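Local coordinates for protein type C neurotoxin (Clostridium botulinum, PDB 4F83) that probably serves as the receptor-binding part of a botulinum neurotoxin, the region through which such toxins attach to nerve cells, at residues N221-Y226 against Y354-F359; M305-T310 against Y338-F343; C325-K330 against K364-L369. All blocks are in the same frame, centred on the assembly; numbering follows the deposited sequence. Where two conformers were deposited one is given.

Followed from the N terminus, the chain first reaches contact 1: in the trefoil-like receptor-binding part, segment 221-226 meets 354-359, closing the widest loop, across 127 residues. Contact 2 closes wholly within that span, bringing 338-343 back against 305-310. Contact 3 starts between the two halves of contact 2 and ends beyond contact 1, so it crosses both. Contact 1 joins the loop after helix 207-217 to the trefoil sheet at strand 356-360; contact 2 sets the loop before strand 343-347 on strand 302-308; contact 3 joins strands 326-332 and 366-373. Contacts 2 and 3 lie about 10 Å apart, centre to centre, and share a sulfate.

Contact 1 (N221-Y226 against Y354-F359); sequences NVIKDY and YCSQIF
With CG anti to its carbonyl carbon (chi1 -53°) and a further bend at chi2, Lys224 brings its CB and CG obliquely against the ring of Tyr354, whose own CG is likewise anti to the carbonyl carbon (chi1 -64°). Lys224 CG comes to 3.7 Å from Tyr354 CD1. Beyond this apolar stem the lysine turns away: its ammonium donates to Val222 O at 2.9 Å and also to the carbonyls of Ile218 and Leu219, so several backbone oxygens just after helix 207-217 grip a buried charge. Tyr354 CB meanwhile lies 3.4 Å from Asp225 O, and the phenol reaches Trp140 O in the N-terminal receptor-binding region. The contact therefore sits where the concanavalin-like and trefoil-like regions of the toxin's binding part adjoin, and the segment 221-226 runs past residues 354-356 without a direct hydrogen bond to them. Water takes the place of direct backbone bonds. One molecule donates to both Lys224 O and Tyr354 O, at 2.8 Å each; a second accepts from Lys224 N and donates a hydrogen bond to Cys355 O. A third donates to Lys224 O and is hydrogen-bonded to Ser356 OG at 2.9 Å. Alongside this polar seam, the CG2 branch of Ile223 packs on Ser356 CB at 3.9 Å.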
loop_
_atom_site.group_PDB
_atom_site.type_symbol
_atom_site.label_atom_id
_atom_site.label_comp_id
_atom_site.label_asym_id
_atom_site.label_seq_id
_atom_site.Cartn_x
_atom_site.Cartn_y
_atom_site.Cartn_z
ATOM N N ASN A 221 3.530 -10.667 -6.841
ATOM C CA ASN A 221 2.997 -11.927 -6.278
ATOM C C ASN A 221 2.089 -11.733 -5.091
ATOM O O ASN A 221 1.265 -12.612 -4.780
ATOM C CB ASN A 221 4.143 -12.872 -5.822
ATOM C CG ASN A 221 4.896 -13.489 -6.985
ATOM O OD1 ASN A 221 4.431 -13.459 -8.124
ATOM N ND2 ASN A 221 6.071 -14.047 -6.701
ATOM N N VAL A 222 2.283 -10.627 -4.389
ATOM C CA VAL A 222 1.767 -10.484 -3.032
ATOM C C VAL A 222 0.479 -9.641 -3.075
ATOM O O VAL A 222 0.495 -8.520 -3.547
ATOM C CB VAL A 222 2.817 -9.826 -2.108
ATOM C CG1 VAL A 222 2.238 -9.621 -0.703
ATOM C CG2 VAL A 222 4.132 -10.659 -2.071
ATOM N N ILE A 223 -0.647 -10.208 -2.618
ATOM C CA ILE A 223 -1.860 -9.411 -2.478
ATOM C C ILE A 223 -1.591 -8.346 -1.418
ATOM O O ILE A 223 -0.872 -8.612 -0.450
ATOM C CB ILE A 223 -3.095 -10.259 -2.042
ATOM C CG1 ILE A 223 -3.244 -11.514 -2.942
ATOM C CG2 ILE A 223 -4.413 -9.371 -2.061
ATOM C CD1 ILE A 223 -3.494 -11.190 -4.433
ATOM N N LYS A 224 -2.169 -7.146 -1.600
ATOM C CA LYS A 224 -1.940 -6.049 -0.644
ATOM C C LYS A 224 -3.167 -5.698 0.147
ATOM O O LYS A 224 -4.315 -5.847 -0.328
ATOM C CB LYS A 224 -1.455 -4.779 -1.354
ATOM C CG LYS A 224 -0.214 -4.995 -2.286
ATOM C CD LYS A 224 0.965 -5.588 -1.537
ATOM C CE LYS A 224 2.256 -5.497 -2.388
ATOM N NZ LYS A 224 2.069 -6.102 -3.773
ATOM N N ASP A 225 -2.930 -5.203 1.353
ATOM C CA ASP A 225 -4.018 -4.574 2.115
ATOM C C ASP A 225 -4.222 -3.120 1.603
ATOM O O ASP A 225 -3.548 -2.666 0.650
ATOM C CB ASP A 225 -3.796 -4.686 3.674
ATOM C CG ASP A 225 -2.687 -3.748 4.218
ATOM O OD1 ASP A 225 -2.227 -2.808 3.549
ATOM O OD2 ASP A 225 -2.324 -3.938 5.418
ATOM N N TYR A 226 -5.184 -2.413 2.189
ATOM C CA TYR A 226 -5.573 -1.072 1.763
ATOM C C TYR A 226 -4.415 -0.085 1.722
ATOM O O TYR A 226 -4.385 0.846 0.890
ATOM C CB TYR A 226 -6.613 -0.585 2.792
ATOM C CG TYR A 226 -7.202 0.772 2.547
ATOM C CD1 TYR A 226 -8.275 0.954 1.629
ATOM C CD2 TYR A 226 -6.688 1.877 3.212
ATOM C CE1 TYR A 226 -8.809 2.250 1.419
ATOM C CE2 TYR A 226 -7.228 3.129 3.045
ATOM C CZ TYR A 226 -8.257 3.313 2.126
ATOM O OH TYR A 226 -8.763 4.576 1.987
ATOM N N TYR A 354 -4.099 -1.294 -4.896
ATOM C CA TYR A 354 -4.099 -2.144 -3.709
ATOM C C TYR A 354 -5.483 -2.735 -3.488
ATOM O O TYR A 354 -6.140 -2.498 -2.450
ATOM C CB TYR A 354 -3.672 -1.332 -2.515
ATOM C CG TYR A 354 -2.230 -0.827 -2.610
ATOM C CD1 TYR A 354 -1.240 -1.566 -3.248
ATOM C CD2 TYR A 354 -1.871 0.384 -2.011
ATOM C CE1 TYR A 354 0.098 -1.101 -3.306
ATOM C CE2 TYR A 354 -0.561 0.858 -2.041
ATOM C CZ TYR A 354 0.418 0.124 -2.708
ATOM O OH TYR A 354 1.721 0.604 -2.724
ATOM N N CYS A 355 -5.917 -3.476 -4.499
ATOM C CA CYS A 355 -7.226 -4.143 -4.555
ATOM C C CYS A 355 -7.016 -5.540 -5.122
ATOM O O CYS A 355 -5.984 -5.815 -5.768
ATOM C CB CYS A 355 -8.193 -3.434 -5.526
ATOM S SG CYS A 355 -8.386 -1.659 -5.429
ATOM N N SER A 356 -8.011 -6.393 -4.976
ATOM C CA SER A 356 -7.962 -7.708 -5.558
ATOM C C SER A 356 -9.354 -8.140 -6.009
ATOM O O SER A 356 -10.368 -7.512 -5.663
ATOM C CB SER A 356 -7.371 -8.717 -4.544
ATOM O OG SER A 356 -8.084 -8.606 -3.332
ATOM N N GLN A 357 -9.394 -9.212 -6.781
ATOM C CA GLN A 357 -10.641 -9.873 -7.146
ATOM C C GLN A 357 -10.722 -11.252 -6.481
ATOM O O GLN A 357 -9.687 -11.873 -6.171
ATOM C CB GLN A 357 -10.791 -9.973 -8.674
ATOM C CG GLN A 357 -10.993 -8.565 -9.308
ATOM C CD GLN A 357 -10.839 -8.570 -10.821
ATOM O OE1 GLN A 357 -9.903 -9.154 -11.374
ATOM N NE2 GLN A 357 -11.761 -7.892 -11.499
ATOM N N ILE A 358 -11.947 -11.687 -6.215
ATOM C CA ILE A 358 -12.177 -12.927 -5.483
ATOM C C ILE A 358 -13.123 -13.792 -6.293
ATOM O O ILE A 358 -14.179 -13.304 -6.734
ATOM C CB ILE A 358 -12.795 -12.669 -4.095
ATOM C CG1 ILE A 358 -11.878 -11.729 -3.301
ATOM C CG2 ILE A 358 -13.006 -14.012 -3.379
ATOM C CD1 ILE A 358 -12.543 -10.997 -2.171
ATOM N N PHE A 359 -12.728 -15.047 -6.496
ATOM C CA PHE A 359 -13.478 -15.969 -7.343
ATOM C C PHE A 359 -13.846 -17.222 -6.584
ATOM O O PHE A 359 -13.199 -17.557 -5.580
ATOM C CB PHE A 359 -12.660 -16.323 -8.585
ATOM C CG PHE A 359 -12.215 -15.118 -9.359
ATOM C CD1 PHE A 359 -13.027 -14.598 -10.391
ATOM C CD2 PHE A 359 -10.999 -14.493 -9.058
ATOM C CE1 PHE A 359 -12.625 -13.460 -11.117
ATOM C CE2 PHE A 359 -10.582 -13.361 -9.775
ATOM C CZ PHE A 359 -11.408 -12.830 -10.801
HETATM O O HOH W 1 -6.610 -4.219 -0.255
HETATM O O HOH W 2 -3.417 -6.371 -4.049
HETATM O O HOH W 3 -6.504 -6.552 -2.048
#

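Contact 2 (M305-T310 against Y338-F343); sequences MIIRDT and YGIGIF. With SO4 (sulfate ion), chain H.
A single direct backbone hydrogen bond joins the segments: Arg308 N donates to Ile340 O at 3.1 Å, nearly straight at 169° but reaching the oxygen from above the carbonyl plane. Nearby, a water lies within hydrogen-bonding distance of both Ile306 O and Gly341 O, probably bridging them, and Ile306 O is at the edge of the Phe343 ring. These links set the short 3-10 turn at 339-340 against strand 302-308, just before strand 343-347 of the same trefoil sheet. Among the apolar contacts, Met305 SD meets the edge of the Tyr338 ring in a Met-aromatic contact, 5.2 Å from the ring centroid. Its methyl, swung round by the bend at chi3 (-55°), abuts the CA of Gly341. Ile340, with CG1 anti to its backbone N (chi1 -171°), presses CG1 to 3.2 Å from Arg308 O; its CG2 packs on Ile307 CB at 4.0 Å and its CD1 lies over one face of the Arg308 guanidinium. Polar bonds within 305-310 fix the arginine: NE donates to Asp309 O at 2.9 Å, and the group makes a cation-pi contact with Tyr327. Thr310 N donates to sulfate O4 at 2.8 Å, which Arg377 also binds.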
loop_
_atom_site.group_PDB
_atom_site.type_symbol
_atom_site.label_atom_id
_atom_site.label_comp_id
_atom_site.label_asym_id
_atom_site.label_seq_id
_atom_site.Cartn_x
_atom_site.Cartn_y
_atom_site.Cartn_z
ATOM N N MET A 305 -17.786 -19.146 9.169
ATOM C CA MET A 305 -17.122 -18.960 7.865
ATOM C C MET A 305 -18.147 -18.480 6.841
ATOM O O MET A 305 -19.346 -18.805 6.934
ATOM C CB MET A 305 -16.447 -20.259 7.369
ATOM C CG MET A 305 -17.388 -21.408 7.189
ATOM S SD MET A 305 -16.591 -22.960 6.588
ATOM C CE MET A 305 -15.781 -22.388 5.089
ATOM N N ILE A 306 -17.677 -17.690 5.884
ATOM C CA ILE A 306 -18.535 -17.213 4.798
ATOM C C ILE A 306 -18.652 -18.279 3.735
ATOM O O ILE A 306 -17.634 -18.834 3.277
ATOM C CB ILE A 306 -17.967 -15.917 4.213
ATOM C CG1 ILE A 306 -17.921 -14.856 5.309
ATOM C CG2 ILE A 306 -18.856 -15.429 3.015
ATOM C CD1 ILE A 306 -17.384 -13.491 4.813
ATOM N N ILE A 307 -19.882 -18.579 3.322
ATOM C CA ILE A 307 -20.062 -19.503 2.219
ATOM C C ILE A 307 -20.956 -18.897 1.146
ATOM O O ILE A 307 -21.730 -17.976 1.398
ATOM C CB ILE A 307 -20.637 -20.866 2.675
ATOM C CG1 ILE A 307 -22.073 -20.714 3.209
ATOM C CG2 ILE A 307 -19.686 -21.571 3.691
ATOM C CD1 ILE A 307 -22.796 -22.041 3.499
ATOM N N ARG A 308 -20.788 -19.367 -0.073
ATOM C CA ARG A 308 -21.723 -19.002 -1.120
ATOM C C ARG A 308 -23.074 -19.718 -0.908
ATOM O O ARG A 308 -23.112 -20.892 -0.521
ATOM C CB ARG A 308 -21.121 -19.397 -2.476
ATOM C CG ARG A 308 -21.772 -18.696 -3.654
ATOM C CD ARG A 308 -21.615 -19.535 -4.934
ATOM N NE ARG A 308 -22.620 -20.581 -4.993
ATOM C CZ ARG A 308 -22.682 -21.543 -5.893
ATOM N NH1 ARG A 308 -23.690 -22.386 -5.849
ATOM N NH2 ARG A 308 -21.751 -21.664 -6.851
ATOM N N ASP A 309 -24.180 -19.022 -1.157
ATOM C CA ASP A 309 -25.493 -19.694 -1.130
ATOM C C ASP A 309 -25.565 -20.777 -2.203
ATOM O O ASP A 309 -24.973 -20.655 -3.266
ATOM C CB ASP A 309 -26.632 -18.703 -1.415
ATOM C CG ASP A 309 -26.989 -17.846 -0.238
ATOM O OD1 ASP A 309 -27.876 -16.958 -0.424
ATOM O OD2 ASP A 309 -26.414 -18.030 0.868
ATOM N N THR A 310 -26.355 -21.804 -1.948
ATOM C CA THR A 310 -26.556 -22.857 -2.936
ATOM C C THR A 310 -27.345 -22.414 -4.144
ATOM O O THR A 310 -26.979 -22.728 -5.281
ATOM C CB THR A 310 -27.224 -24.052 -2.273
ATOM O OG1 THR A 310 -26.344 -24.520 -1.265
ATOM C CG2 THR A 310 -27.480 -25.180 -3.288
ATOM N N TYR A 338 -14.795 -26.631 3.563
ATOM C CA TYR A 338 -15.956 -26.914 2.718
ATOM C C TYR A 338 -15.801 -26.159 1.419
ATOM O O TYR A 338 -15.632 -24.938 1.422
ATOM C CB TYR A 338 -17.246 -26.476 3.412
ATOM C CG TYR A 338 -17.522 -27.254 4.679
ATOM C CD1 TYR A 338 -18.023 -28.555 4.618
ATOM C CD2 TYR A 338 -17.237 -26.713 5.922
ATOM C CE1 TYR A 338 -18.257 -29.297 5.775
ATOM C CE2 TYR A 338 -17.468 -27.431 7.084
ATOM C CZ TYR A 338 -17.987 -28.726 7.004
ATOM O OH TYR A 338 -18.212 -29.461 8.153
ATOM N N GLY A 339 -15.935 -26.881 0.309
ATOM C CA GLY A 339 -15.683 -26.319 -1.007
ATOM C C GLY A 339 -16.530 -25.094 -1.285
ATOM O O GLY A 339 -16.072 -24.145 -1.956
ATOM N N ILE A 340 -17.749 -25.085 -0.748
ATOM C CA ILE A 340 -18.684 -23.982 -1.041
ATOM C C ILE A 340 -18.212 -22.684 -0.351
ATOM O O ILE A 340 -18.648 -21.586 -0.712
ATOM C CB ILE A 340 -20.144 -24.332 -0.653
ATOM C CG1 ILE A 340 -21.097 -23.254 -1.178
ATOM C CG2 ILE A 340 -20.271 -24.448 0.850
ATOM C CD1 ILE A 340 -22.076 -23.717 -2.196
ATOM N N GLY A 341 -17.268 -22.807 0.586
ATOM C CA GLY A 341 -16.678 -21.620 1.239
ATOM C C GLY A 341 -15.213 -21.371 0.903
ATOM O O GLY A 341 -14.519 -20.668 1.655
ATOM N N ILE A 342 -14.731 -21.966 -0.193
ATOM C CA ILE A 342 -13.344 -21.727 -0.634
ATOM C C ILE A 342 -13.349 -20.810 -1.840
ATOM O O ILE A 342 -14.150 -21.013 -2.796
ATOM C CB ILE A 342 -12.597 -23.060 -0.952
ATOM C CG1 ILE A 342 -12.466 -23.867 0.358
ATOM C CG2 ILE A 342 -11.192 -22.756 -1.532
ATOM C CD1 ILE A 342 -11.866 -25.267 0.212
ATOM N N PHE A 343 -12.463 -19.812 -1.804
ATOM C CA PHE A 343 -12.402 -18.800 -2.846
ATOM C C PHE A 343 -10.974 -18.686 -3.305
ATOM O O PHE A 343 -10.071 -19.153 -2.605
ATOM C CB PHE A 343 -12.887 -17.455 -2.274
ATOM C CG PHE A 343 -14.330 -17.490 -1.795
ATOM C CD1 PHE A 343 -15.365 -17.190 -2.667
ATOM C CD2 PHE A 343 -14.638 -17.861 -0.476
ATOM C CE1 PHE A 343 -16.715 -17.232 -2.235
ATOM C CE2 PHE A 343 -15.951 -17.905 -0.028
ATOM C CZ PHE A 343 -17.004 -17.589 -0.909
HETATM S S SO4 H . -29.323 -21.235 0.015
HETATM O O1 SO4 H . -30.034 -22.468 0.361
HETATM O O2 SO4 H . -29.536 -20.980 -1.424
HETATM O O3 SO4 H . -29.911 -20.162 0.804
HETATM O O4 SO4 H . -27.884 -21.362 0.301
HETATM O O HOH W 4 -15.036 -18.880 3.552
#

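Contact 3 (C325-K330 against K364-L369); sequences CVYALK and KNTMLL. With SO4 (sulfate ion), chain H.
Apolar contacts carry most of this meeting: Leu329 and Leu368 touch through their CD2 methyls at 4.4 Å, and farther along Thr366 CG2 approaches Tyr327 CE2 obliquely at 4.2 Å. At the outer end the aliphatic part of Lys364 crosses Tyr327 at about a right angle, with its CE 3.6 Å from Tyr327 OH. No hydrogen bond spans the two segments. Strands 326-332 and 366-373 instead flank strand 383-389, pairing antiparallel with it from both sides in the trefoil sheet, so their side chains meet across the intervening strand; both Thr366 and Leu368 also rest on Ala388 of it. Covalent and polar ties lie beside the lysine. Cys325 forms a disulfide with Cys321, and its SG is 4.5 Å from Lys364 CE. The lysine bends at chi4 (-68°), and the ammonium makes a weak hydrogen bond to Cys321 O, near the disulfide partner of Cys325. Away from the contact, Lys330, extended beyond CG, sends NZ to O4 of the sulfate at 3.1 Å, an ion that Asp311 N also binds and that was probably picked up from the crystallisation solution.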
loop_
_atom_site.group_PDB
_atom_site.type_symbol
_atom_site.label_atom_id
_atom_site.label_comp_id
_atom_site.label_asym_id
_atom_site.label_seq_id
_atom_site.Cartn_x
_atom_site.Cartn_y
_atom_site.Cartn_z
ATOM N N CYS A 325 -26.206 -16.079 -13.148
ATOM C CA CYS A 325 -26.667 -16.534 -11.854
ATOM C C CYS A 325 -26.034 -15.664 -10.787
ATOM O O CYS A 325 -24.850 -15.393 -10.848
ATOM C CB CYS A 325 -26.256 -17.987 -11.653
ATOM S SG CYS A 325 -26.782 -19.027 -13.038
ATOM N N VAL A 326 -26.831 -15.274 -9.800
ATOM C CA VAL A 326 -26.390 -14.379 -8.735
ATOM C C VAL A 326 -26.683 -15.047 -7.394
ATOM O O VAL A 326 -27.834 -15.367 -7.089
ATOM C CB VAL A 326 -27.150 -13.011 -8.779
ATOM C CG1 VAL A 326 -26.707 -12.111 -7.609
ATOM C CG2 VAL A 326 -26.964 -12.302 -10.162
ATOM N N TYR A 327 -25.629 -15.299 -6.615
ATOM C CA TYR A 327 -25.762 -15.976 -5.320
ATOM C C TYR A 327 -25.339 -15.033 -4.214
ATOM O O TYR A 327 -24.258 -14.416 -4.268
ATOM C CB TYR A 327 -24.861 -17.231 -5.250
ATOM C CG TYR A 327 -25.074 -18.202 -6.379
ATOM C CD1 TYR A 327 -26.000 -19.244 -6.257
ATOM C CD2 TYR A 327 -24.363 -18.086 -7.559
ATOM C CE1 TYR A 327 -26.219 -20.142 -7.317
ATOM C CE2 TYR A 327 -24.582 -18.984 -8.633
ATOM C CZ TYR A 327 -25.510 -19.995 -8.492
ATOM O OH TYR A 327 -25.724 -20.889 -9.537
ATOM N N ALA A 328 -26.179 -14.939 -3.202
ATOM C CA ALA A 328 -25.811 -14.234 -1.977
ATOM C C ALA A 328 -24.831 -15.088 -1.193
ATOM O O ALA A 328 -24.566 -16.259 -1.545
ATOM C CB ALA A 328 -27.072 -13.936 -1.119
ATOM N N LEU A 329 -24.294 -14.478 -0.139
ATOM C CA LEU A 329 -23.360 -15.133 0.785
ATOM C C LEU A 329 -24.003 -15.232 2.158
ATOM O O LEU A 329 -24.846 -14.406 2.518
ATOM C CB LEU A 329 -22.061 -14.328 0.888
ATOM C CG LEU A 329 -21.433 -13.915 -0.450
ATOM C CD1 LEU A 329 -20.182 -13.081 -0.195
ATOM C CD2 LEU A 329 -21.063 -15.184 -1.231
ATOM N N LYS A 330 -23.580 -16.223 2.942
ATOM C CA LYS A 330 -24.147 -16.377 4.288
ATOM C C LYS A 330 -23.068 -16.867 5.252
ATOM O O LYS A 330 -21.993 -17.232 4.833
ATOM C CB LYS A 330 -25.328 -17.339 4.267
ATOM C CG LYS A 330 -24.985 -18.767 4.054
ATOM C CD LYS A 330 -26.300 -19.602 3.813
ATOM C CE LYS A 330 -25.980 -21.044 3.503
ATOM N NZ LYS A 330 -27.226 -21.861 3.253
ATOM N N LYS A 364 -19.851 -23.833 -10.337
ATOM C CA LYS A 364 -19.842 -22.892 -11.452
ATOM C C LYS A 364 -18.789 -21.841 -11.141
ATOM O O LYS A 364 -18.477 -21.594 -9.962
ATOM C CB LYS A 364 -21.213 -22.191 -11.637
ATOM C CG LYS A 364 -22.372 -23.081 -12.171
ATOM C CD LYS A 364 -23.657 -22.215 -12.307
ATOM C CE LYS A 364 -24.942 -23.046 -12.297
ATOM N NZ LYS A 364 -25.020 -23.873 -13.517
ATOM N N ASN A 365 -18.197 -21.269 -12.187
ATOM C CA ASN A 365 -17.245 -20.205 -11.986
ATOM C C ASN A 365 -17.982 -18.914 -11.630
ATOM O O ASN A 365 -18.805 -18.427 -12.408
ATOM C CB ASN A 365 -16.380 -19.982 -13.213
ATOM C CG ASN A 365 -15.078 -20.830 -13.188
ATOM O OD1 ASN A 365 -14.345 -20.876 -12.173
ATOM N ND2 ASN A 365 -14.786 -21.469 -14.305
ATOM N N THR A 366 -17.704 -18.380 -10.448
ATOM C CA THR A 366 -18.276 -17.074 -10.084
ATOM C C THR A 366 -17.211 -16.082 -9.673
ATOM O O THR A 366 -16.079 -16.462 -9.343
ATOM C CB THR A 366 -19.284 -17.181 -8.923
ATOM O OG1 THR A 366 -18.652 -17.768 -7.761
ATOM C CG2 THR A 366 -20.549 -18.011 -9.360
ATOM N N MET A 367 -17.577 -14.803 -9.703
ATOM C CA MET A 367 -16.722 -13.746 -9.174
ATOM C C MET A 367 -17.507 -12.946 -8.154
ATOM O O MET A 367 -18.705 -12.677 -8.360
ATOM C CB MET A 367 -16.267 -12.828 -10.316
ATOM C CG MET A 367 -15.436 -11.629 -9.869
ATOM S SD MET A 367 -15.029 -10.540 -11.256
ATOM C CE MET A 367 -16.679 -9.841 -11.564
ATOM N N LEU A 368 -16.851 -12.522 -7.077
ATOM C CA LEU A 368 -17.539 -11.670 -6.091
ATOM C C LEU A 368 -17.590 -10.208 -6.535
ATOM O O LEU A 368 -16.575 -9.634 -7.021
ATOM C CB LEU A 368 -16.861 -11.723 -4.724
ATOM C CG LEU A 368 -16.734 -13.112 -4.112
ATOM C CD1 LEU A 368 -16.291 -12.968 -2.651
ATOM C CD2 LEU A 368 -18.074 -13.850 -4.158
ATOM N N LEU A 369 -18.784 -9.622 -6.414
ATOM C CA LEU A 369 -18.944 -8.187 -6.626
ATOM C C LEU A 369 -19.979 -7.616 -5.644
ATOM O O LEU A 369 -20.655 -8.377 -4.926
ATOM C CB LEU A 369 -19.294 -7.891 -8.113
ATOM C CG LEU A 369 -20.575 -8.477 -8.718
ATOM C CD1 LEU A 369 -21.761 -7.662 -8.243
ATOM C CD2 LEU A 369 -20.518 -8.392 -10.252
HETATM S S SO4 H . -29.323 -21.235 0.015
HETATM O O1 SO4 H . -30.034 -22.468 0.361
HETATM O O2 SO4 H . -29.536 -20.980 -1.424
HETATM O O3 SO4 H . -29.911 -20.162 0.804
HETATM O O4 SO4 H . -27.884 -21.362 0.301
#